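Local coordinates for protein nucleoporin NUP82 (Chaetomium thermophilum, PDB 5CWW) that probably serves as a structural component of the nuclear pore complex, contributing here its N-terminal beta-propeller domain, at residues V281-P294 against V356-Q370. Sequence-based numbering, arbitrary orientation.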
ATOM      1  N   VAL B 281       0.335   9.982   1.178  1.00 45.55           N
ATOM      2  CA  VAL B 281       0.332   9.052   0.058  1.00 43.38           C
ATOM      3  C   VAL B 281       1.724   9.026  -0.554  1.00 43.21           C
ATOM      4  O   VAL B 281       2.366  10.067  -0.690  1.00 44.29           O
ATOM      5  CB  VAL B 281      -0.715   9.455  -1.013  1.00 41.26           C
ATOM      6  CG1 VAL B 281      -0.601   8.581  -2.253  1.00 39.97           C
ATOM      7  CG2 VAL B 281      -2.123   9.383  -0.437  1.00 41.93           C
ATOM      8  N   TYR B 282       2.176   7.833  -0.926  1.00 41.30           N
ATOM      9  CA  TYR B 282       3.493   7.651  -1.518  1.00 41.19           C
ATOM     10  C   TYR B 282       3.409   6.780  -2.765  1.00 39.88           C
ATOM     11  O   TYR B 282       2.456   6.022  -2.939  1.00 39.19           O
ATOM     12  CB  TYR B 282       4.452   7.004  -0.515  1.00 41.06           C
ATOM     13  CG  TYR B 282       4.817   7.877   0.662  1.00 42.21           C
ATOM     14  CD1 TYR B 282       4.035   7.893   1.808  1.00 43.32           C
ATOM     15  CD2 TYR B 282       5.955   8.670   0.634  1.00 41.70           C
ATOM     16  CE1 TYR B 282       4.373   8.683   2.889  1.00 43.72           C
ATOM     17  CE2 TYR B 282       6.299   9.464   1.709  1.00 43.02           C
ATOM     18  CZ  TYR B 282       5.506   9.465   2.834  1.00 43.52           C
ATOM     19  OH  TYR B 282       5.848  10.252   3.909  1.00 44.59           O
ATOM     20  N   ALA B 283       4.423   6.880  -3.617  1.00 39.04           N
ATOM     21  CA  ALA B 283       4.518   6.037  -4.801  1.00 38.22           C
ATOM     22  C   ALA B 283       5.948   5.550  -5.001  1.00 40.52           C
ATOM     23  O   ALA B 283       6.901   6.286  -4.757  1.00 39.30           O
ATOM     24  CB  ALA B 283       4.035   6.792  -6.032  1.00 39.13           C
ATOM     25  N   LEU B 284       6.078   4.301  -5.437  1.00 43.74           N
ATOM     26  CA  LEU B 284       7.368   3.708  -5.778  1.00 46.51           C
ATOM     27  C   LEU B 284       7.364   3.267  -7.229  1.00 43.49           C
ATOM     28  O   LEU B 284       6.540   2.443  -7.620  1.00 41.11           O
ATOM     29  CB  LEU B 284       7.668   2.496  -4.897  1.00 51.47           C
ATOM     30  CG  LEU B 284       8.342   2.649  -3.538  1.00 56.21           C
ATOM     31  CD1 LEU B 284       8.490   1.263  -2.933  1.00 59.61           C
ATOM     32  CD2 LEU B 284       9.698   3.332  -3.641  1.00 58.18           C
ATOM     33  N   CYS B 285       8.294   3.784  -8.023  1.00 43.81           N
ATOM     34  CA  CYS B 285       8.331   3.452  -9.442  1.00 46.04           C
ATOM     35  C   CYS B 285       9.735   3.605 -10.024  1.00 47.52           C
ATOM     36  O   CYS B 285      10.374   4.633  -9.815  1.00 46.02           O
ATOM     37  CB  CYS B 285       7.352   4.343 -10.208  1.00 47.08           C
ATOM     38  SG  CYS B 285       7.425   4.162 -11.994  1.00 47.94           S
ATOM     39  N   PRO B 286      10.217   2.597 -10.776  1.00 51.76           N
ATOM     40  CA  PRO B 286       9.584   1.330 -11.159  1.00 53.40           C
ATOM     41  C   PRO B 286       9.898   0.179 -10.206  1.00 53.68           C
ATOM     42  O   PRO B 286      11.070  -0.152 -10.016  1.00 57.64           O
ATOM     43  CB  PRO B 286      10.186   1.061 -12.535  1.00 53.92           C
ATOM     44  CG  PRO B 286      11.565   1.615 -12.437  1.00 53.79           C
ATOM     45  CD  PRO B 286      11.529   2.748 -11.429  1.00 52.82           C
ATOM     46  N   LEU B 287       8.864  -0.421  -9.623  1.00 51.99           N
ATOM     47  CA  LEU B 287       9.035  -1.561  -8.731  1.00 48.87           C
ATOM     48  C   LEU B 287       8.780  -2.856  -9.493  1.00 46.30           C
ATOM     49  O   LEU B 287       7.645  -3.141  -9.877  1.00 49.13           O
ATOM     50  CB  LEU B 287       8.092  -1.456  -7.531  1.00 49.28           C
ATOM     51  CG  LEU B 287       8.214  -2.572  -6.490  1.00 50.38           C
ATOM     52  CD1 LEU B 287       9.573  -2.534  -5.804  1.00 50.76           C
ATOM     53  CD2 LEU B 287       7.093  -2.474  -5.467  1.00 50.75           C
ATOM     54  N   LEU B 288       9.840  -3.629  -9.707  1.00 44.42           N
ATOM     55  CA  LEU B 288       9.753  -4.873 -10.466  1.00 45.13           C
ATOM     56  C   LEU B 288      10.369  -6.042  -9.703  1.00 50.21           C
ATOM     57  O   LEU B 288      11.343  -5.864  -8.969  1.00 50.94           O
ATOM     58  CB  LEU B 288      10.453  -4.719 -11.819  1.00 43.77           C
ATOM     59  CG  LEU B 288       9.748  -3.881 -12.888  1.00 44.09           C
ATOM     60  CD1 LEU B 288      10.688  -3.638 -14.057  1.00 47.43           C
ATOM     61  CD2 LEU B 288       8.479  -4.565 -13.367  1.00 42.88           C
ATOM     62  N   PRO B 289       9.806  -7.248  -9.871  1.00 56.19           N
ATOM     63  CA  PRO B 289      10.525  -8.431  -9.389  1.00 57.07           C
ATOM     64  C   PRO B 289      11.751  -8.706 -10.257  1.00 55.79           C
ATOM     65  O   PRO B 289      11.941  -8.016 -11.260  1.00 57.20           O
ATOM     66  CB  PRO B 289       9.485  -9.553  -9.501  1.00 59.67           C
ATOM     67  CG  PRO B 289       8.472  -9.057 -10.464  1.00 59.89           C
ATOM     68  CD  PRO B 289       8.450  -7.574 -10.341  1.00 58.09           C
ATOM     69  N   GLN B 290      12.570  -9.683  -9.875  1.00 53.90           N
ATOM     70  CA  GLN B 290      13.792  -9.994 -10.614  1.00 53.05           C
ATOM     71  C   GLN B 290      13.496 -10.315 -12.071  1.00 52.95           C
ATOM     72  O   GLN B 290      14.299 -10.022 -12.957  1.00 51.69           O
ATOM     73  CB  GLN B 290      14.526 -11.172  -9.971  1.00 57.57           C
ATOM     74  CG  GLN B 290      15.072 -10.873  -8.592  1.00 61.36           C
ATOM     75  CD  GLN B 290      15.879 -12.021  -8.019  1.00 67.39           C
ATOM     76  OE1 GLN B 290      16.990 -11.825  -7.523  1.00 70.58           O
ATOM     77  NE2 GLN B 290      15.322 -13.224  -8.075  1.00 68.22           N
ATOM     78  N   ARG B 291      12.340 -10.925 -12.306  1.00 56.40           N
ATOM     79  CA  ARG B 291      11.899 -11.263 -13.652  1.00 61.61           C
ATOM     80  C   ARG B 291      10.454 -10.821 -13.829  1.00 60.63           C
ATOM     81  O   ARG B 291       9.659 -10.912 -12.895  1.00 59.89           O
ATOM     82  CB  ARG B 291      12.047 -12.764 -13.903  1.00 69.42           C
ATOM     83  CG  ARG B 291      13.467 -13.192 -14.235  1.00 75.41           C
ATOM     84  CD  ARG B 291      13.627 -14.702 -14.179  1.00 84.96           C
ATOM     85  NE  ARG B 291      13.954 -15.166 -12.832  1.00 91.45           N
ATOM     86  CZ  ARG B 291      15.189 -15.263 -12.344  1.00 96.85           C
ATOM     87  NH1 ARG B 291      16.238 -14.929 -13.085  1.00 98.97           N
ATOM     88  NH2 ARG B 291      15.378 -15.696 -11.105  1.00 98.36           N
ATOM     89  N   TRP B 292      10.114 -10.344 -15.023  1.00 58.37           N
ATOM     90  CA  TRP B 292       8.797  -9.761 -15.262  1.00 56.46           C
ATOM     91  C   TRP B 292       8.315  -9.988 -16.694  1.00 56.91           C
ATOM     92  O   TRP B 292       9.114 -10.200 -17.608  1.00 58.38           O
ATOM     93  CB  TRP B 292       8.821  -8.261 -14.947  1.00 56.91           C
ATOM     94  CG  TRP B 292       9.861  -7.485 -15.706  1.00 58.07           C
ATOM     95  CD1 TRP B 292      11.217  -7.616 -15.611  1.00 59.59           C
ATOM     96  CD2 TRP B 292       9.627  -6.447 -16.666  1.00 59.52           C
ATOM     97  NE1 TRP B 292      11.840  -6.730 -16.457  1.00 61.38           N
ATOM     98  CE2 TRP B 292      10.886  -6.000 -17.115  1.00 61.81           C
ATOM     99  CE3 TRP B 292       8.475  -5.853 -17.190  1.00 59.66           C
ATOM    100  CZ2 TRP B 292      11.025  -4.990 -18.064  1.00 62.19           C
ATOM    101  CZ3 TRP B 292       8.616  -4.849 -18.133  1.00 61.46           C
ATOM    102  CH2 TRP B 292       9.880  -4.428 -18.559  1.00 62.13           C
ATOM    103  N   THR B 293       6.998  -9.946 -16.865  1.00 60.03           N
ATOM    104  CA  THR B 293       6.352 -10.192 -18.151  1.00 62.10           C
ATOM    105  C   THR B 293       5.482  -8.998 -18.539  1.00 61.38           C
ATOM    106  O   THR B 293       4.429  -8.785 -17.942  1.00 60.98           O
ATOM    107  CB  THR B 293       5.478 -11.457 -18.109  1.00 67.85           C
ATOM    108  OG1 THR B 293       6.299 -12.596 -17.829  1.00 70.12           O
ATOM    109  CG2 THR B 293       4.753 -11.670 -19.437  1.00 68.25           C
ATOM    110  N   PRO B 294       5.919  -8.210 -19.534  1.00 59.97           N
ATOM    111  CA  PRO B 294       5.105  -7.081 -19.991  1.00 58.20           C
ATOM    112  C   PRO B 294       4.169  -7.459 -21.134  1.00 59.47           C
ATOM    113  O   PRO B 294       4.493  -8.361 -21.905  1.00 61.05           O
ATOM    114  CB  PRO B 294       6.153  -6.080 -20.467  1.00 58.33           C
ATOM    115  CG  PRO B 294       7.248  -6.944 -21.003  1.00 60.09           C
ATOM    116  CD  PRO B 294       7.253  -8.206 -20.164  1.00 59.99           C
ATOM    117  N   VAL B 356       9.761 -13.000 -21.292  1.00 79.98           N
ATOM    118  CA  VAL B 356      10.171 -12.786 -19.912  1.00 74.25           C
ATOM    119  C   VAL B 356      11.481 -12.012 -19.879  1.00 70.65           C
ATOM    120  O   VAL B 356      12.488 -12.448 -20.437  1.00 72.84           O
ATOM    121  CB  VAL B 356      10.346 -14.117 -19.153  1.00 74.19           C
ATOM    122  CG1 VAL B 356      10.750 -13.862 -17.704  1.00 71.94           C
ATOM    123  CG2 VAL B 356       9.064 -14.934 -19.213  1.00 74.41           C
ATOM    124  N   TYR B 357      11.453 -10.860 -19.217  1.00 64.99           N
ATOM    125  CA  TYR B 357      12.631 -10.018 -19.060  1.00 62.76           C
ATOM    126  C   TYR B 357      13.123 -10.060 -17.621  1.00 61.46           C
ATOM    127  O   TYR B 357      12.381 -10.436 -16.715  1.00 60.17           O
ATOM    128  CB  TYR B 357      12.325  -8.571 -19.454  1.00 62.51           C
ATOM    129  CG  TYR B 357      11.905  -8.383 -20.894  1.00 67.70           C
ATOM    130  CD1 TYR B 357      10.600  -8.631 -21.295  1.00 69.25           C
ATOM    131  CD2 TYR B 357      12.811  -7.939 -21.847  1.00 70.92           C
ATOM    132  CE1 TYR B 357      10.212  -8.453 -22.610  1.00 71.51           C
ATOM    133  CE2 TYR B 357      12.431  -7.757 -23.164  1.00 73.54           C
ATOM    134  CZ  TYR B 357      11.130  -8.014 -23.539  1.00 74.47           C
ATOM    135  OH  TYR B 357      10.748  -7.837 -24.848  1.00 77.64           O
ATOM    136  N   THR B 358      14.378  -9.672 -17.420  1.00 60.99           N
ATOM    137  CA  THR B 358      14.926  -9.515 -16.081  1.00 61.16           C
ATOM    138  C   THR B 358      14.905  -8.041 -15.711  1.00 58.89           C
ATOM    139  O   THR B 358      14.900  -7.174 -16.586  1.00 57.42           O
ATOM    140  CB  THR B 358      16.365 -10.050 -15.973  1.00 63.47           C
ATOM    141  OG1 THR B 358      17.268  -9.138 -16.613  1.00 65.01           O
ATOM    142  CG2 THR B 358      16.481 -11.423 -16.620  1.00 65.20           C
ATOM    143  N   ARG B 359      14.874  -7.757 -14.415  1.00 59.85           N
ATOM    144  CA  ARG B 359      14.867  -6.377 -13.951  1.00 59.49           C
ATOM    145  C   ARG B 359      16.200  -5.716 -14.280  1.00 59.19           C
ATOM    146  O   ARG B 359      17.253  -6.303 -14.036  1.00 61.55           O
ATOM    147  CB  ARG B 359      14.617  -6.305 -12.447  1.00 61.59           C
ATOM    148  CG  ARG B 359      14.451  -4.889 -11.917  1.00 63.21           C
ATOM    149  CD  ARG B 359      14.965  -4.771 -10.497  1.00 65.08           C
ATOM    150  NE  ARG B 359      14.203  -5.594  -9.562  1.00 66.44           N
ATOM    151  CZ  ARG B 359      14.674  -6.651  -8.904  1.00 67.86           C
ATOM    152  NH1 ARG B 359      15.928  -7.056  -9.061  1.00 68.94           N
ATOM    153  NH2 ARG B 359      13.876  -7.313  -8.081  1.00 65.48           N
ATOM    154  N   PRO B 360      16.164  -4.501 -14.851  1.00 56.46           N
ATOM    155  CA  PRO B 360      17.409  -3.745 -14.997  1.00 57.79           C
ATOM    156  C   PRO B 360      18.113  -3.564 -13.658  1.00 60.39           C
ATOM    157  O   PRO B 360      17.448  -3.325 -12.648  1.00 60.17           O
ATOM    158  CB  PRO B 360      16.940  -2.402 -15.557  1.00 55.22           C
ATOM    159  CG  PRO B 360      15.695  -2.733 -16.307  1.00 54.62           C
ATOM    160  CD  PRO B 360      15.031  -3.823 -15.509  1.00 53.49           C
ATOM    161  N   SER B 361      19.437  -3.679 -13.655  1.00 63.52           N
ATOM    162  CA  SER B 361      20.218  -3.503 -12.438  1.00 64.19           C
ATOM    163  C   SER B 361      20.602  -2.041 -12.254  1.00 63.48           C
ATOM    164  O   SER B 361      20.841  -1.594 -11.134  1.00 62.89           O
ATOM    165  CB  SER B 361      21.471  -4.378 -12.470  1.00 68.06           C
ATOM    166  OG  SER B 361      21.127  -5.751 -12.389  1.00 69.24           O
ATOM    167  N   ARG B 362      20.665  -1.306 -13.360  1.00 62.68           N
ATOM    168  CA  ARG B 362      20.956   0.126 -13.320  1.00 64.17           C
ATOM    169  C   ARG B 362      19.673   0.917 -13.574  1.00 58.95           C
ATOM    170  O   ARG B 362      18.791   0.441 -14.287  1.00 57.15           O
ATOM    171  CB  ARG B 362      22.015   0.491 -14.357  1.00 74.32           C
ATOM    172  CG  ARG B 362      23.245  -0.399 -14.333  1.00 85.75           C
ATOM    173  CD  ARG B 362      24.170  -0.091 -15.496  1.00 96.91           C
ATOM    174  NE  ARG B 362      25.206  -1.108 -15.654  1.00106.63           N
ATOM    175  CZ  ARG B 362      26.131  -1.094 -16.609  1.00114.81           C
ATOM    176  NH1 ARG B 362      26.156  -0.112 -17.502  1.00117.86           N
ATOM    177  NH2 ARG B 362      27.033  -2.062 -16.673  1.00117.76           N
ATOM    178  N   PRO B 363      19.559   2.129 -12.998  1.00 59.73           N
ATOM    179  CA  PRO B 363      20.524   2.789 -12.110  1.00 60.18           C
ATOM    180  C   PRO B 363      20.609   2.119 -10.742  1.00 58.54           C
ATOM    181  O   PRO B 363      21.622   2.252 -10.056  1.00 59.83           O
ATOM    182  CB  PRO B 363      19.970   4.217 -11.977  1.00 59.96           C
ATOM    183  CG  PRO B 363      18.962   4.366 -13.065  1.00 59.28           C
ATOM    184  CD  PRO B 363      18.413   3.003 -13.296  1.00 58.56           C
ATOM    185  N   GLY B 364      19.552   1.406 -10.361  1.00 55.28           N
ATOM    186  CA  GLY B 364      19.521   0.687  -9.100  1.00 53.56           C
ATOM    187  C   GLY B 364      18.257  -0.142  -8.976  1.00 53.87           C
ATOM    188  O   GLY B 364      17.319   0.036  -9.750  1.00 52.86           O
ATOM    189  N   LEU B 365      18.224  -1.043  -8.000  1.00 55.38           N
ATOM    190  CA  LEU B 365      17.080  -1.932  -7.825  1.00 54.60           C
ATOM    191  C   LEU B 365      15.927  -1.235  -7.114  1.00 51.35           C
ATOM    192  O   LEU B 365      14.758  -1.532  -7.365  1.00 51.85           O
ATOM    193  CB  LEU B 365      17.482  -3.181  -7.038  1.00 57.45           C
ATOM    194  CG  LEU B 365      18.628  -4.028  -7.595  1.00 59.33           C
ATOM    195  CD1 LEU B 365      18.720  -5.337  -6.821  1.00 60.70           C
ATOM    196  CD2 LEU B 365      18.469  -4.294  -9.084  1.00 59.82           C
ATOM    197  N   VAL B 366      16.265  -0.307  -6.225  1.00 48.84           N
ATOM    198  CA  VAL B 366      15.271   0.363  -5.398  1.00 46.85           C
ATOM    199  C   VAL B 366      14.982   1.758  -5.950  1.00 47.73           C
ATOM    200  O   VAL B 366      15.867   2.609  -5.974  1.00 48.16           O
ATOM    201  CB  VAL B 366      15.741   0.466  -3.936  1.00 47.86           C
ATOM    202  CG1 VAL B 366      14.666   1.096  -3.059  1.00 46.89           C
ATOM    203  CG2 VAL B 366      16.116  -0.916  -3.410  1.00 50.44           C
ATOM    204  N   PRO B 367      13.743   1.998  -6.408  1.00 47.71           N
ATOM    205  CA  PRO B 367      13.428   3.344  -6.890  1.00 48.92           C
ATOM    206  C   PRO B 367      13.280   4.340  -5.747  1.00 47.26           C
ATOM    207  O   PRO B 367      13.162   3.945  -4.587  1.00 47.36           O
ATOM    208  CB  PRO B 367      12.103   3.152  -7.629  1.00 48.97           C
ATOM    209  CG  PRO B 367      11.475   1.988  -6.983  1.00 48.67           C
ATOM    210  CD  PRO B 367      12.592   1.087  -6.535  1.00 49.00           C
ATOM    211  N   LYS B 368      13.311   5.623  -6.080  1.00 45.58           N
ATOM    212  CA  LYS B 368      13.107   6.671  -5.095  1.00 46.42           C
ATOM    213  C   LYS B 368      11.698   6.599  -4.525  1.00 43.97           C
ATOM    214  O   LYS B 368      10.740   6.306  -5.245  1.00 44.94           O
ATOM    215  CB  LYS B 368      13.346   8.045  -5.724  1.00 49.33           C
ATOM    216  CG  LYS B 368      13.124   9.212  -4.774  1.00 51.83           C
ATOM    217  CD  LYS B 368      13.318  10.546  -5.471  1.00 56.28           C
ATOM    218  CE  LYS B 368      12.941  11.695  -4.555  1.00 60.77           C
ATOM    219  NZ  LYS B 368      13.209  13.012  -5.181  1.00 63.47           N
ATOM    220  N   LEU B 369      11.570   6.854  -3.229  1.00 41.45           N
ATOM    221  CA  LEU B 369      10.253   6.984  -2.623  1.00 40.21           C
ATOM    222  C   LEU B 369       9.710   8.371  -2.933  1.00 41.83           C
ATOM    223  O   LEU B 369      10.315   9.376  -2.563  1.00 42.33           O
ATOM    224  CB  LEU B 369      10.307   6.764  -1.111  1.00 41.03           C
ATOM    225  CG  LEU B 369       8.938   6.791  -0.419  1.00 42.50           C
ATOM    226  CD1 LEU B 369       8.064   5.633  -0.886  1.00 41.05           C
ATOM    227  CD2 LEU B 369       9.094   6.771   1.091  1.00 42.98           C
ATOM    228  N   GLN B 370       8.578   8.415  -3.628  1.00 43.54           N
ATOM    229  CA  GLN B 370       7.952   9.672  -4.016  1.00 46.69           C
ATOM    230  C   GLN B 370       6.829  10.036  -3.054  1.00 45.21           C
ATOM    231  O   GLN B 370       5.891   9.262  -2.867  1.00 45.21           O
ATOM    232  CB  GLN B 370       7.411   9.583  -5.443  1.00 48.26           C
ATOM    233  CG  GLN B 370       8.474   9.280  -6.483  1.00 48.92           C
ATOM    234  CD  GLN B 370       7.926   9.275  -7.893  1.00 49.58           C
ATOM    235  OE1 GLN B 370       7.142  10.146  -8.266  1.00 50.88           O
ATOM    236  NE2 GLN B 370       8.329   8.285  -8.685  1.00 47.58           N
TER
HETATM  237  O   HOH W   1       9.877   6.131  -7.567  1.00 40.79           O
HETATM  238  O   HOH W   2      12.550  -2.708  -8.924  1.00 64.89           O
HETATM  239  O   HOH W   3      16.205  -8.979  -6.263  1.00 65.12           O
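W292 and Y357 pair across one end of a contact in the beta-propeller domain of NUP82, where the chain leaves a blade and returns to it after an insertion that includes helices 298-315 and 321-338. Strand 291-292 runs antiparallel to 356-358, and the backbone N and O of W292 both bond to Y357. W292 CG sits between the backbone N and the carbonyl carbon (chi1 56°), which turns the indole across the partner strand, over Y357 CB, and brings NE1 to T358 O. Y357 CB covers one face of the five-membered ring in a CH-pi contact, 3.9 Å from its centroid, while L288 CD1 lies over the opposite face of the indole. At the indole edge, NE1 donates in the ring plane to T358 O (3.1 Å), meeting that carbonyl from well above its plane. The phenol ring of Y357 also packs against P294, and its hydroxyl bonds to E355.

R359, bent at chi2 and chi3, turns its guanidinium back to the loop that follows the blade strand. NE and NH2 bind L288 O side-on, at 2.9 Å from NE and 3.1 Å from NH2, so this one carbonyl fixes the rotation of the group; Q290 CA lies over a guanidinium face.

At the other end, the short, weakly bonded strand 369-370 lies outermost in a four-stranded antiparallel blade, with A283 and Q370 joined by two backbone bonds. On one side of it, L369 inserts CD1 between Y282 CB and L284 CD2, and helix 221-225 packs on L284 and L369. P367 lies over the cis peptide linking C285 to P286, its CB 3.2 Å from C285 O. A water accepts from C285 N and from Q370 NE2, each at 2.9 Å, and Q370 NE2 also bonds to E447 O.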